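Long-range contacts in titin (Homo sapiens, PDB 2J8H), which gives muscle sarcomeres elasticity as a giant filament protein, with immunoglobulin domain tandems such as this rigid A-band pair along its length: residues 6-11 and 27-32; 34-39 and 79-84. One frame throughout, in Å; residues are numbered along the deposited sequence.

Contact 1 (6-11 and 27-32); sequences HFKEEL and KVTGHP
H6 and T29 form an antiparallel hydrogen-bonded pair: H6 N reaches T29 O at 3.0 Å, and T29 N returns to H6 O at 2.9 Å. On the same face of the sheet, T29 OG1 comes to the imidazole at its edge, near the ring plane, and lies 3.5 Å from H6 CB. Next along, F7 and V28 are a non-hydrogen-bonded pair whose side chains lie side by side on the inner face, F7 CE2 touching V28 CG2 at 3.6 Å. K27 O is then shared. E9 N approaches it in the carbonyl plane on a lone pair, 3.1 Å away, while K8 N makes a shorter but weak, bent bond (122° at the hydrogen). Two residues thus face one, a classic beta bulge, set at the corner where strand A of this I-set immunoglobulin domain turns at K8, just before it parts from strand B. K27 N closes the pairing on E9 O at 2.9 Å. At the bulge the side chains of E9 and K27 cross obliquely, CB against CB at 3.7 Å. K27, with CG anti to the backbone N (chi1 -174°) and the rest extended, lays its CD along the E9 carboxylate. Its NZ stays 4.5 Å from E9 OE2, too far for a salt bridge, and bonds to the Y61 hydroxyl. Deeper in, F7 rests on C26 and V88, and V28 meets H62.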
loop_
_atom_site.group_PDB
_atom_site.type_symbol
_atom_site.label_atom_id
_atom_site.label_comp_id
_atom_site.label_asym_id
_atom_site.label_seq_id
_atom_site.Cartn_x
_atom_site.Cartn_y
_atom_site.Cartn_z
ATOM N N HIS A 6 9.973 7.199 35.102
ATOM C CA HIS A 6 9.290 8.423 34.686
ATOM C C HIS A 6 9.214 8.421 33.167
ATOM O O HIS A 6 10.084 7.878 32.512
ATOM C CB HIS A 6 10.064 9.627 35.190
ATOM C CG HIS A 6 9.462 10.959 34.851
ATOM N ND1 HIS A 6 8.357 11.469 35.501
ATOM C CD2 HIS A 6 9.879 11.934 34.005
ATOM C CE1 HIS A 6 8.087 12.678 35.033
ATOM N NE2 HIS A 6 9.001 12.988 34.130
ATOM N N PHE A 7 8.135 8.974 32.626
ATOM C CA PHE A 7 8.007 9.190 31.180
ATOM C C PHE A 7 8.533 10.574 30.871
ATOM O O PHE A 7 7.871 11.569 31.145
ATOM C CB PHE A 7 6.561 9.001 30.723
ATOM C CG PHE A 7 6.127 7.595 30.780
ATOM C CD1 PHE A 7 5.321 7.147 31.798
ATOM C CD2 PHE A 7 6.609 6.686 29.871
ATOM C CE1 PHE A 7 4.960 5.819 31.888
ATOM C CE2 PHE A 7 6.247 5.371 29.940
ATOM C CZ PHE A 7 5.423 4.930 30.985
ATOM N N LYS A 8 9.775 10.627 30.392
ATOM C CA LYS A 8 10.408 11.876 29.960
ATOM C C LYS A 8 9.688 12.375 28.710
ATOM O O LYS A 8 9.490 13.564 28.515
ATOM C CB LYS A 8 11.887 11.615 29.657
ATOM C CG LYS A 8 12.719 12.812 29.250
ATOM C CD LYS A 8 13.060 13.641 30.434
ATOM C CE LYS A 8 13.894 14.845 30.057
ATOM N NZ LYS A 8 13.910 15.829 31.181
ATOM N N GLU A 9 9.308 11.442 27.847
ATOM C CA GLU A 9 8.443 11.756 26.713
ATOM C C GLU A 9 7.256 10.800 26.789
ATOM O O GLU A 9 7.420 9.601 26.701
ATOM C CB GLU A 9 9.220 11.633 25.410
ATOM C CG GLU A 9 10.468 12.521 25.417
ATOM C CD GLU A 9 11.230 12.492 24.108
ATOM O OE1 GLU A 9 10.860 11.682 23.243
ATOM O OE2 GLU A 9 12.193 13.272 23.941
ATOM N N GLU A 10 6.078 11.355 27.036
ATOM C CA GLU A 10 4.854 10.576 27.237
ATOM C C GLU A 10 4.292 10.129 25.897
ATOM O O GLU A 10 4.596 10.723 24.863
ATOM C CB GLU A 10 3.786 11.432 27.942
ATOM C CG GLU A 10 4.167 11.945 29.324
ATOM C CD GLU A 10 3.159 12.961 29.858
ATOM O OE1 GLU A 10 1.973 12.934 29.444
ATOM O OE2 GLU A 10 3.562 13.831 30.671
ATOM N N LEU A 11 3.474 9.075 25.922
ATOM C CA LEU A 11 2.764 8.607 24.733
ATOM C C LEU A 11 1.869 9.686 24.164
ATOM O O LEU A 11 1.246 10.434 24.904
ATOM C CB LEU A 11 1.860 7.418 25.066
ATOM C CG LEU A 11 2.376 6.003 25.163
ATOM C CD1 LEU A 11 1.148 5.030 25.154
ATOM C CD2 LEU A 11 3.370 5.659 24.041
ATOM N N LYS A 27 9.634 7.859 25.915
ATOM C CA LYS A 27 10.978 7.822 26.446
ATOM C C LYS A 27 10.887 7.730 27.971
ATOM O O LYS A 27 10.260 8.563 28.624
ATOM C CB LYS A 27 11.795 9.040 26.028
ATOM C CG LYS A 27 13.252 8.988 26.430
ATOM C CD LYS A 27 13.915 10.282 26.038
ATOM C CE LYS A 27 15.387 10.285 26.305
ATOM N NZ LYS A 27 15.964 11.487 25.667
ATOM N N VAL A 28 11.550 6.716 28.506
ATOM C CA VAL A 28 11.478 6.370 29.907
ATOM C C VAL A 28 12.819 6.648 30.573
ATOM O O VAL A 28 13.876 6.369 30.012
ATOM C CB VAL A 28 11.102 4.881 30.029
ATOM C CG1 VAL A 28 11.201 4.355 31.477
ATOM C CG2 VAL A 28 9.698 4.653 29.440
ATOM N N THR A 29 12.769 7.206 31.774
ATOM C CA THR A 29 13.951 7.307 32.619
ATOM C C THR A 29 13.741 6.509 33.899
ATOM O O THR A 29 12.625 6.141 34.244
ATOM C CB THR A 29 14.284 8.753 32.961
ATOM O OG1 THR A 29 13.169 9.353 33.623
ATOM C CG2 THR A 29 14.623 9.552 31.680
ATOM N N GLY A 30 14.834 6.236 34.587
ATOM C CA GLY A 30 14.791 5.556 35.876
ATOM C C GLY A 30 16.022 4.702 36.024
ATOM O O GLY A 30 16.640 4.323 35.032
ATOM N N HIS A 31 16.375 4.432 37.275
ATOM C CA HIS A 31 17.468 3.558 37.631
ATOM C C HIS A 31 17.020 2.671 38.784
ATOM O O HIS A 31 16.605 3.181 39.839
ATOM C CB HIS A 31 18.696 4.359 38.084
ATOM C CG HIS A 31 19.246 5.272 37.035
ATOM N ND1 HIS A 31 19.732 4.812 35.830
ATOM C CD2 HIS A 31 19.378 6.620 37.006
ATOM C CE1 HIS A 31 20.135 5.838 35.102
ATOM N NE2 HIS A 31 19.948 6.946 35.800
ATOM N N PRO A 32 17.149 1.347 38.619
ATOM C CA PRO A 32 17.605 0.654 37.424
ATOM C C PRO A 32 16.713 0.900 36.207
ATOM O O PRO A 32 15.584 1.380 36.358
ATOM C CB PRO A 32 17.568 -0.822 37.842
ATOM C CG PRO A 32 17.675 -0.804 39.304
ATOM C CD PRO A 32 16.927 0.410 39.733
#

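Contact 2 (34-39 and 79-84); sequences PIVKWY and VRATNQ
P34 lays its CB 4.0 Å from A81 CB, just ahead of the regular pairing. I35 and T82 exchange two backbone bonds, and a water donates to I35 O while also bonding T82 OG1, which has a second partner in S87. V36 packs tightly: its CG1, anti to the backbone N (chi1 166°), sits only 3.3 Å from V79 CG2. K37 and R80 form the next hydrogen-bonded pair, R80 N lying 2.8 Å from K37 O; on the outer face the like-charged K37 NZ and R80 NH1 come within 3.8 Å. W38 offers one indole face to V79, whose CG2 stands 3.7 Å from the centroid of the six-membered ring, almost on its normal, in a CH-pi contact. Cutting the indole back to an alanine is likely to open a gap beside V79 and leave its CG2 methyl without the aromatic face. Y39 OH lies over the centre of the R80 guanidinium, 3.2 Å from R80 CZ, with ring and guanidinium planes 27° apart. The pair is strands C and F of the immunoglobulin sandwich: 43-44 borders the first and 86-102 the second, while W38 and V79 face L24 and C26 of strand 22-29.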
loop_
_atom_site.group_PDB
_atom_site.type_symbol
_atom_site.label_atom_id
_atom_site.label_comp_id
_atom_site.label_asym_id
_atom_site.label_seq_id
_atom_site.Cartn_x
_atom_site.Cartn_y
_atom_site.Cartn_z
ATOM N N PRO A 34 14.030 0.923 33.735
ATOM C CA PRO A 34 12.710 0.307 33.817
ATOM C C PRO A 34 12.381 -0.671 32.716
ATOM O O PRO A 34 12.805 -0.494 31.562
ATOM C CB PRO A 34 11.760 1.505 33.777
ATOM C CG PRO A 34 12.591 2.658 34.300
ATOM C CD PRO A 34 13.928 2.384 33.637
ATOM N N ILE A 35 11.585 -1.664 33.081
ATOM C CA ILE A 35 11.087 -2.658 32.165
ATOM C C ILE A 35 9.697 -2.209 31.744
ATOM O O ILE A 35 8.893 -1.756 32.569
ATOM C CB ILE A 35 11.031 -4.025 32.850
ATOM C CG1 ILE A 35 12.453 -4.448 33.236
ATOM C CG2 ILE A 35 10.329 -5.046 31.963
ATOM C CD1 ILE A 35 12.492 -5.768 33.925
ATOM N N VAL A 36 9.422 -2.309 30.448
ATOM C CA VAL A 36 8.232 -1.737 29.887
ATOM C C VAL A 36 7.332 -2.823 29.356
ATOM O O VAL A 36 7.797 -3.794 28.774
ATOM C CB VAL A 36 8.593 -0.753 28.797
ATOM C CG1 VAL A 36 7.359 -0.383 27.957
ATOM C CG2 VAL A 36 9.257 0.483 29.446
ATOM N N LYS A 37 6.036 -2.668 29.607
ATOM C CA LYS A 37 5.027 -3.545 29.064
ATOM C C LYS A 37 3.997 -2.648 28.394
ATOM O O LYS A 37 3.824 -1.484 28.774
ATOM C CB LYS A 37 4.381 -4.380 30.174
ATOM C CG LYS A 37 5.261 -5.441 30.806
ATOM C CD LYS A 37 4.516 -6.297 31.885
ATOM C CE LYS A 37 4.352 -5.610 33.260
ATOM N NZ LYS A 37 3.714 -6.482 34.397
ATOM N N TRP A 38 3.331 -3.201 27.393
ATOM C CA TRP A 38 2.352 -2.491 26.598
ATOM C C TRP A 38 1.020 -3.189 26.690
ATOM O O TRP A 38 0.970 -4.432 26.763
ATOM C CB TRP A 38 2.791 -2.530 25.145
ATOM C CG TRP A 38 4.004 -1.722 24.834
ATOM C CD1 TRP A 38 5.301 -2.141 24.856
ATOM C CD2 TRP A 38 4.032 -0.355 24.445
ATOM N NE1 TRP A 38 6.130 -1.122 24.490
ATOM C CE2 TRP A 38 5.378 -0.008 24.237
ATOM C CE3 TRP A 38 3.047 0.620 24.254
ATOM C CZ2 TRP A 38 5.763 1.261 23.823
ATOM C CZ3 TRP A 38 3.437 1.879 23.849
ATOM C CH2 TRP A 38 4.789 2.185 23.638
ATOM N N TYR A 39 -0.064 -2.416 26.646
ATOM C CA TYR A 39 -1.399 -2.965 26.839
ATOM C C TYR A 39 -2.364 -2.346 25.852
ATOM O O TYR A 39 -2.247 -1.156 25.526
ATOM C CB TYR A 39 -1.922 -2.637 28.238
ATOM C CG TYR A 39 -1.008 -3.104 29.335
ATOM C CD1 TYR A 39 0.130 -2.377 29.652
ATOM C CD2 TYR A 39 -1.275 -4.269 30.072
ATOM C CE1 TYR A 39 0.988 -2.781 30.654
ATOM C CE2 TYR A 39 -0.395 -4.689 31.052
ATOM C CZ TYR A 39 0.715 -3.923 31.342
ATOM O OH TYR A 39 1.606 -4.293 32.311
ATOM N N VAL A 79 1.165 2.083 28.320
ATOM C CA VAL A 79 2.550 1.654 28.451
ATOM C C VAL A 79 2.899 1.801 29.917
ATOM O O VAL A 79 2.509 2.794 30.577
ATOM C CB VAL A 79 3.515 2.472 27.555
ATOM C CG1 VAL A 79 3.515 3.912 27.946
ATOM C CG2 VAL A 79 4.957 1.865 27.561
ATOM N N ARG A 80 3.556 0.771 30.437
ATOM C CA ARG A 80 3.922 0.735 31.830
ATOM C C ARG A 80 5.408 0.610 31.973
ATOM O O ARG A 80 6.023 -0.197 31.294
ATOM C CB ARG A 80 3.239 -0.455 32.510
ATOM C CG ARG A 80 3.486 -0.477 34.027
ATOM C CD ARG A 80 2.941 -1.740 34.683
ATOM N NE ARG A 80 1.489 -1.796 34.569
ATOM C CZ ARG A 80 0.736 -2.778 35.041
ATOM N NH1 ARG A 80 1.287 -3.794 35.702
ATOM N NH2 ARG A 80 -0.577 -2.740 34.875
ATOM N N ALA A 81 5.988 1.368 32.897
ATOM C CA ALA A 81 7.421 1.303 33.164
ATOM C C ALA A 81 7.605 0.976 34.630
ATOM O O ALA A 81 7.037 1.651 35.470
ATOM C CB ALA A 81 8.098 2.653 32.824
ATOM N N THR A 82 8.406 -0.045 34.925
ATOM C CA THR A 82 8.574 -0.546 36.270
ATOM C C THR A 82 10.048 -0.803 36.575
ATOM O O THR A 82 10.775 -1.390 35.775
ATOM C CB THR A 82 7.846 -1.894 36.412
ATOM O OG1 THR A 82 6.470 -1.742 36.059
ATOM C CG2 THR A 82 7.945 -2.459 37.821
ATOM N N ASN A 83 10.471 -0.393 37.762
ATOM C CA ASN A 83 11.710 -0.902 38.330
ATOM C C ASN A 83 11.450 -1.105 39.827
ATOM O O ASN A 83 10.312 -1.012 40.275
ATOM C CB ASN A 83 12.906 0.012 38.015
ATOM C CG ASN A 83 12.781 1.374 38.609
ATOM O OD1 ASN A 83 11.990 1.593 39.516
ATOM N ND2 ASN A 83 13.612 2.314 38.130
ATOM N N GLN A 84 12.485 -1.371 40.608
ATOM C CA GLN A 84 12.269 -1.752 41.991
ATOM C C GLN A 84 11.818 -0.524 42.780
ATOM O O GLN A 84 11.281 -0.645 43.886
ATOM C CB GLN A 84 13.542 -2.402 42.578
ATOM C CG GLN A 84 14.138 -3.596 41.683
ATOM C CD GLN A 84 13.371 -4.969 41.749
ATOM O OE1 GLN A 84 12.297 -5.143 41.159
ATOM N NE2 GLN A 84 13.969 -5.947 42.436
HETATM O O HOH W 1 6.451 -2.576 33.496
#

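The two contacts belong to opposing sheets of the same immunoglobulin domain, their centres 10 Å apart. Contact 1 pairs strands of one sheet and contact 2 strands of the other; the core side chains of both point into the space between. They follow in series: strand 22-29 of contact 1 runs on through G30-P32, with a cis peptide bond before P32, to P34 and strand 35-40 of contact 2. At that turn P32 O lies 2.8 Å from N83 ND2, a probable hydrogen bond, and V28 CG1 packs at 3.6 Å on P34 CG. F7 touching V79 and A81, and V28 touching A81, tie contact 1 to contact 2 across the sandwich.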